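Local coordinates for Chains: A (PDB 6ZM9), which cleaves S-adenosyl methionine as a phage-encoded SAM lyase, probably to 5'-methylthioadenosine and homoserine lactone, at residues E30-D35 with A49-Q54; G89-L94 with V109-R114. All blocks are in the same frame, centred on the assembly; numbering follows the deposited sequence. Where two conformers were deposited one is given.

Contact 1: E30-D35 with A49-Q54; sequences EDVVKD and ASFVAQ. With MTA (5'-deoxy-5'-methylthioadenosine), chain F.
Val33 of helix 29-43 packs on Phe51 of strand 49-59 in the first split beta-alpha-beta unit of a ferredoxin-like fold, where the helix crosses over the antiparallel sheet. The main contact is a CH-pi interaction: Val33 CG2 lies over one face of the Phe51 ring, 3.9 Å from its centroid and 19° off the ring normal. It is displaced toward the CG side, and Val33 CG2 comes within 3.6 Å of Phe51 CG. Val33 turns this methyl to the strand by setting CG2 beside its backbone N, while CG1 stands anti to that N (chi1 174°). The far end of the ring reaches the helix backbone, with Phe51 CZ 4.0 Å from Val33 CA. Val32 is a looser neighbour, its CG1 4.4 Å from Phe51 CD2, and both side chains also touch Ile74 of strand 66-77. Ala49 and Phe51 pair with a strand of the second subunit, so the sheet continues across the interface. The adjacent Ser50 serves the ligand site, and Glu69 and Ser71 of the second subunit hydrogen-bond the same methylthioadenosine. Two bonds tie the Ser50 hydroxyl to the nucleoside and span base and sugar: Ser50 OG donates to adenine N3 of the ligand at 2.9 Å and accepts from its ribose O2' at 2.8 Å.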
loop_
_atom_site.group_PDB
_atom_site.type_symbol
_atom_site.label_atom_id
_atom_site.label_comp_id
_atom_site.label_asym_id
_atom_site.label_seq_id
_atom_site.Cartn_x
_atom_site.Cartn_y
_atom_site.Cartn_z
ATOM N N GLU A 30 -9.588 10.482 9.900
ATOM C CA GLU A 30 -10.417 11.514 9.275
ATOM C C GLU A 30 -9.842 12.908 9.482
ATOM O O GLU A 30 -9.997 13.780 8.614
ATOM C CB GLU A 30 -11.869 11.451 9.737
ATOM C CG GLU A 30 -12.822 12.043 8.669
ATOM C CD GLU A 30 -12.956 11.220 7.364
ATOM O OE1 GLU A 30 -12.420 10.087 7.254
ATOM O OE2 GLU A 30 -13.623 11.716 6.425
ATOM N N ASP A 31 -9.170 13.139 10.619
ATOM C CA ASP A 31 -8.497 14.418 10.817
ATOM C C ASP A 31 -7.460 14.650 9.713
ATOM O O ASP A 31 -7.337 15.758 9.182
ATOM C CB ASP A 31 -7.752 14.460 12.162
ATOM C CG ASP A 31 -8.644 14.310 13.380
ATOM O OD1 ASP A 31 -9.861 14.588 13.322
ATOM O OD2 ASP A 31 -8.058 13.959 14.441
ATOM N N VAL A 32 -6.672 13.612 9.389
ATOM C CA VAL A 32 -5.661 13.729 8.345
ATOM C C VAL A 32 -6.304 13.945 6.980
ATOM O O VAL A 32 -5.810 14.746 6.181
ATOM C CB VAL A 32 -4.725 12.505 8.374
ATOM C CG1 VAL A 32 -3.757 12.544 7.220
ATOM C CG2 VAL A 32 -3.981 12.448 9.700
ATOM N N VAL A 33 -7.407 13.240 6.693
ATOM C CA VAL A 33 -8.146 13.443 5.443
ATOM C C VAL A 33 -8.541 14.905 5.298
ATOM O O VAL A 33 -8.270 15.553 4.281
ATOM C CB VAL A 33 -9.380 12.525 5.382
ATOM C CG1 VAL A 33 -10.234 12.836 4.153
ATOM C CG2 VAL A 33 -8.971 11.043 5.357
ATOM N N LYS A 34 -9.221 15.436 6.314
ATOM C CA LYS A 34 -9.722 16.802 6.229
ATOM C C LYS A 34 -8.583 17.808 6.119
ATOM O O LYS A 34 -8.678 18.780 5.359
ATOM C CB LYS A 34 -10.601 17.099 7.443
ATOM C CG LYS A 34 -11.936 16.349 7.501
ATOM C CD LYS A 34 -12.677 16.680 8.799
ATOM C CE LYS A 34 -13.933 15.871 8.955
ATOM N NZ LYS A 34 -14.835 16.143 7.817
ATOM N N ASP A 35 -7.519 17.627 6.900
ATOM C CA ASP A 35 -6.413 18.581 6.870
ATOM C C ASP A 35 -5.708 18.537 5.519
ATOM O O ASP A 35 -5.321 19.590 4.988
ATOM C CB ASP A 35 -5.445 18.308 8.022
ATOM C CG ASP A 35 -4.568 19.493 8.354
ATOM O OD1 ASP A 35 -5.094 20.614 8.455
ATOM O OD2 ASP A 35 -3.350 19.290 8.535
ATOM N N ALA A 49 -6.860 11.685 -3.579
ATOM C CA ALA A 49 -5.852 10.886 -2.889
ATOM C C ALA A 49 -6.536 9.720 -2.186
ATOM O O ALA A 49 -7.765 9.681 -2.070
ATOM C CB ALA A 49 -5.103 11.733 -1.860
ATOM N N SER A 50 -5.717 8.794 -1.690
ATOM C CA SER A 50 -6.162 7.670 -0.882
ATOM C C SER A 50 -5.478 7.743 0.478
ATOM O O SER A 50 -4.317 8.156 0.572
ATOM C CB SER A 50 -5.806 6.337 -1.533
ATOM O OG SER A 50 -6.557 6.166 -2.736
ATOM N N PHE A 51 -6.186 7.307 1.517
ATOM C CA PHE A 51 -5.706 7.364 2.893
ATOM C C PHE A 51 -5.915 5.990 3.523
ATOM O O PHE A 51 -7.043 5.508 3.608
ATOM C CB PHE A 51 -6.471 8.420 3.680
ATOM C CG PHE A 51 -6.369 9.826 3.107
ATOM C CD1 PHE A 51 -7.133 10.194 2.019
ATOM C CD2 PHE A 51 -5.499 10.752 3.652
ATOM C CE1 PHE A 51 -7.047 11.467 1.499
ATOM C CE2 PHE A 51 -5.407 12.028 3.132
ATOM C CZ PHE A 51 -6.191 12.389 2.063
ATOM N N VAL A 52 -4.824 5.366 3.966
ATOM C CA VAL A 52 -4.847 4.010 4.501
ATOM C C VAL A 52 -4.564 4.067 6.000
ATOM O O VAL A 52 -3.514 4.561 6.428
ATOM C CB VAL A 52 -3.789 3.138 3.804
ATOM C CG1 VAL A 52 -3.777 1.722 4.374
ATOM C CG2 VAL A 52 -4.021 3.111 2.301
ATOM N N ALA A 53 -5.483 3.527 6.790
ATOM C CA ALA A 53 -5.238 3.393 8.216
ATOM C C ALA A 53 -4.261 2.255 8.479
ATOM O O ALA A 53 -4.329 1.201 7.842
ATOM C CB ALA A 53 -6.550 3.103 8.938
ATOM N N GLN A 54 -3.366 2.475 9.435
ATOM C CA GLN A 54 -2.295 1.543 9.720
ATOM C C GLN A 54 -2.057 1.489 11.215
ATOM O O GLN A 54 -2.466 2.380 11.967
ATOM C CB GLN A 54 -0.944 1.998 9.152
ATOM C CG GLN A 54 -0.995 2.464 7.749
ATOM C CD GLN A 54 0.376 2.750 7.187
ATOM O OE1 GLN A 54 0.738 2.240 6.133
ATOM N NE2 GLN A 54 1.126 3.610 7.861
HETATM C CS MTA F . -11.116 6.843 -8.819
HETATM S "S5'" MTA F . -12.149 7.279 -7.457
HETATM C "C5'" MTA F . -11.973 5.820 -6.414
HETATM C "C4'" MTA F . -10.867 5.883 -5.380
HETATM O "O4'" MTA F . -9.609 6.073 -6.050
HETATM C "C2'" MTA F . -9.486 7.077 -3.877
HETATM O "O2'" MTA F . -9.310 6.075 -2.889
HETATM C "C3'" MTA F . -10.939 7.014 -4.355
HETATM O "O3'" MTA F . -11.860 6.764 -3.307
HETATM C "C1'" MTA F . -8.714 6.723 -5.158
HETATM N N9 MTA F . -8.147 7.884 -5.827
HETATM C C8 MTA F . -8.748 8.739 -6.716
HETATM N N7 MTA F . -7.943 9.639 -7.230
HETATM C C5 MTA F . -6.720 9.362 -6.630
HETATM C C6 MTA F . -5.431 9.903 -6.802
HETATM N N6 MTA F . -5.134 10.883 -7.668
HETATM N N1 MTA F . -4.421 9.357 -6.080
HETATM C C2 MTA F . -4.695 8.338 -5.256
HETATM N N3 MTA F . -5.858 7.735 -5.030
HETATM C C4 MTA F . -6.842 8.294 -5.753
#

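Contact 2: G89-L94 with V109-R114; sequences GKVQAL and VEIQER
Val91, on a regular helical turn of helix 84-101, faces strand 106-113 between Val109 and Ile111, two residues whose CB atoms project to the same side of the strand. The backbones remain well apart: Val91 CA is 7.9 Å from Val109 CA and 8.2 Å from Ile111 CA, so the interval is bridged by side chains. A single methyl does most of the work. With Val91 CG1 anti to the backbone N (chi1 169°), that branch extends to the strand and touches both partners. Val91 CG1 meets Val109 CG1 at 3.6 Å, the two side chains approaching at a slant. Toward Ile111 the approach is tip to tip, Val91 CG1 lying 3.7 Å from Ile111 CD1, and the same delta methyl is 4.0 Å from Val91 CB. Between Val109 and Ile111, Glu110 projects from the other side of the strand, where its OE2 forms a weak, long ion pair with Arg14. Val91 also touches Ala13 of strand 11-21, and Val109 touches Ile123 of strand 116-124, which places the contact within the core of the helix-covered sheet. With every touching atom an aliphatic carbon and all three residues buried, the association rests on methyl packing and hydrophobic burial, without directional bonds.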
loop_
_atom_site.group_PDB
_atom_site.type_symbol
_atom_site.label_atom_id
_atom_site.label_comp_id
_atom_site.label_asym_id
_atom_site.label_seq_id
_atom_site.Cartn_x
_atom_site.Cartn_y
_atom_site.Cartn_z
ATOM N N GLY A 89 7.678 19.769 -4.978
ATOM C CA GLY A 89 7.558 20.868 -4.041
ATOM C C GLY A 89 6.228 20.876 -3.311
ATOM O O GLY A 89 6.174 21.163 -2.112
ATOM N N LYS A 90 5.140 20.578 -4.022
ATOM C CA LYS A 90 3.830 20.575 -3.383
ATOM C C LYS A 90 3.702 19.422 -2.393
ATOM O O LYS A 90 3.107 19.585 -1.324
ATOM C CB LYS A 90 2.726 20.546 -4.437
ATOM C CG LYS A 90 2.558 21.910 -5.145
ATOM C CD LYS A 90 1.480 21.850 -6.189
ATOM C CE LYS A 90 1.040 23.240 -6.636
ATOM N NZ LYS A 90 2.202 24.143 -6.843
ATOM N N VAL A 91 4.272 18.259 -2.711
ATOM C CA VAL A 91 4.214 17.148 -1.769
ATOM C C VAL A 91 5.078 17.430 -0.543
ATOM O O VAL A 91 4.691 17.122 0.591
ATOM C CB VAL A 91 4.581 15.822 -2.459
ATOM C CG1 VAL A 91 4.771 14.740 -1.410
ATOM C CG2 VAL A 91 3.495 15.460 -3.454
ATOM N N GLN A 92 6.259 18.013 -0.751
ATOM C CA GLN A 92 7.119 18.375 0.375
ATOM C C GLN A 92 6.422 19.362 1.291
ATOM O O GLN A 92 6.454 19.233 2.522
ATOM C CB GLN A 92 8.404 19.000 -0.171
ATOM C CG GLN A 92 9.400 18.003 -0.731
ATOM C CD GLN A 92 10.573 18.707 -1.386
ATOM O OE1 GLN A 92 10.435 19.807 -1.912
ATOM N NE2 GLN A 92 11.731 18.069 -1.358
ATOM N N ALA A 93 5.768 20.368 0.709
ATOM C CA ALA A 93 5.077 21.361 1.517
ATOM C C ALA A 93 3.917 20.732 2.280
ATOM O O ALA A 93 3.656 21.088 3.432
ATOM C CB ALA A 93 4.579 22.501 0.628
ATOM N N LEU A 94 3.198 19.812 1.635
ATOM C CA LEU A 94 2.129 19.099 2.319
ATOM C C LEU A 94 2.666 18.321 3.514
ATOM O O LEU A 94 2.108 18.382 4.613
ATOM C CB LEU A 94 1.424 18.178 1.323
ATOM C CG LEU A 94 0.410 17.177 1.891
ATOM C CD1 LEU A 94 -0.766 17.854 2.592
ATOM C CD2 LEU A 94 -0.089 16.278 0.762
ATOM N N VAL A 109 8.152 11.040 3.667
ATOM C CA VAL A 109 7.644 11.320 2.330
ATOM C C VAL A 109 8.482 10.534 1.329
ATOM O O VAL A 109 9.718 10.592 1.359
ATOM C CB VAL A 109 7.716 12.824 2.009
ATOM C CG1 VAL A 109 7.315 13.076 0.565
ATOM C CG2 VAL A 109 6.842 13.611 2.944
ATOM N N GLU A 110 7.819 9.816 0.434
ATOM C CA GLU A 110 8.477 9.109 -0.656
ATOM C C GLU A 110 7.909 9.644 -1.963
ATOM O O GLU A 110 6.687 9.694 -2.129
ATOM C CB GLU A 110 8.211 7.605 -0.534
ATOM C CG GLU A 110 8.977 6.747 -1.516
ATOM C CD GLU A 110 8.681 5.262 -1.358
ATOM O OE1 GLU A 110 9.361 4.586 -0.551
ATOM O OE2 GLU A 110 7.757 4.771 -2.047
ATOM N N ILE A 111 8.789 10.027 -2.891
ATOM C CA ILE A 111 8.401 10.507 -4.219
ATOM C C ILE A 111 8.830 9.460 -5.238
ATOM O O ILE A 111 9.992 9.036 -5.234
ATOM C CB ILE A 111 9.116 11.823 -4.577
ATOM C CG1 ILE A 111 8.861 12.902 -3.534
ATOM C CG2 ILE A 111 8.722 12.265 -5.980
ATOM C CD1 ILE A 111 7.473 13.243 -3.410
ATOM N N GLN A 112 7.918 9.087 -6.130
ATOM C CA GLN A 112 8.194 8.124 -7.180
ATOM C C GLN A 112 7.933 8.724 -8.554
ATOM O O GLN A 112 7.114 9.633 -8.719
ATOM C CB GLN A 112 7.322 6.872 -7.008
ATOM C CG GLN A 112 7.601 6.131 -5.711
ATOM C CD GLN A 112 6.719 4.930 -5.537
ATOM O OE1 GLN A 112 6.265 4.332 -6.516
ATOM N NE2 GLN A 112 6.464 4.561 -4.287
ATOM N N GLU A 113 8.657 8.202 -9.541
ATOM C CA GLU A 113 8.462 8.528 -10.952
ATOM C C GLU A 113 8.376 7.185 -11.672
ATOM O O GLU A 113 9.349 6.424 -11.695
ATOM C CB GLU A 113 9.609 9.376 -11.497
ATOM C CG GLU A 113 9.426 9.768 -12.959
ATOM C CD GLU A 113 10.457 10.770 -13.457
ATOM O OE1 GLU A 113 11.371 11.132 -12.685
ATOM O OE2 GLU A 113 10.345 11.192 -14.628
ATOM N N ARG A 114 7.211 6.887 -12.244
ATOM C CA ARG A 114 6.933 5.563 -12.808
ATOM C C ARG A 114 7.259 4.444 -11.821
ATOM O O ARG A 114 7.742 3.370 -12.197
ATOM C CB ARG A 114 7.658 5.352 -14.136
ATOM C CG ARG A 114 7.374 6.439 -15.158
ATOM C CD ARG A 114 8.038 6.143 -16.498
ATOM N NE ARG A 114 7.585 4.880 -17.078
ATOM C CZ ARG A 114 8.338 3.787 -17.204
ATOM N NH1 ARG A 114 9.600 3.776 -16.794
ATOM N NH2 ARG A 114 7.817 2.697 -17.749
#

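How the contacts relate
From the N terminus, strand 11-21 leads into helix 29-43, and contact 1 closes the loop from that helix to strand 49-59. The chain returns through strand 66-77 before helix 84-101, which contact 2 joins to strand 106-113. The two loops therefore follow in series, neither enclosing the other. They occupy equivalent places in the two halves of the ferredoxin-like fold, with strands 11-21 and 66-77 between the two contacted strands in one sheet. The contacts' centres are about 16 Å apart and their nearest atoms about 5 Å, without touching. Leu94 bridges the helices by packing on Thr36, Ile39 and Arg40 of helix 29-43.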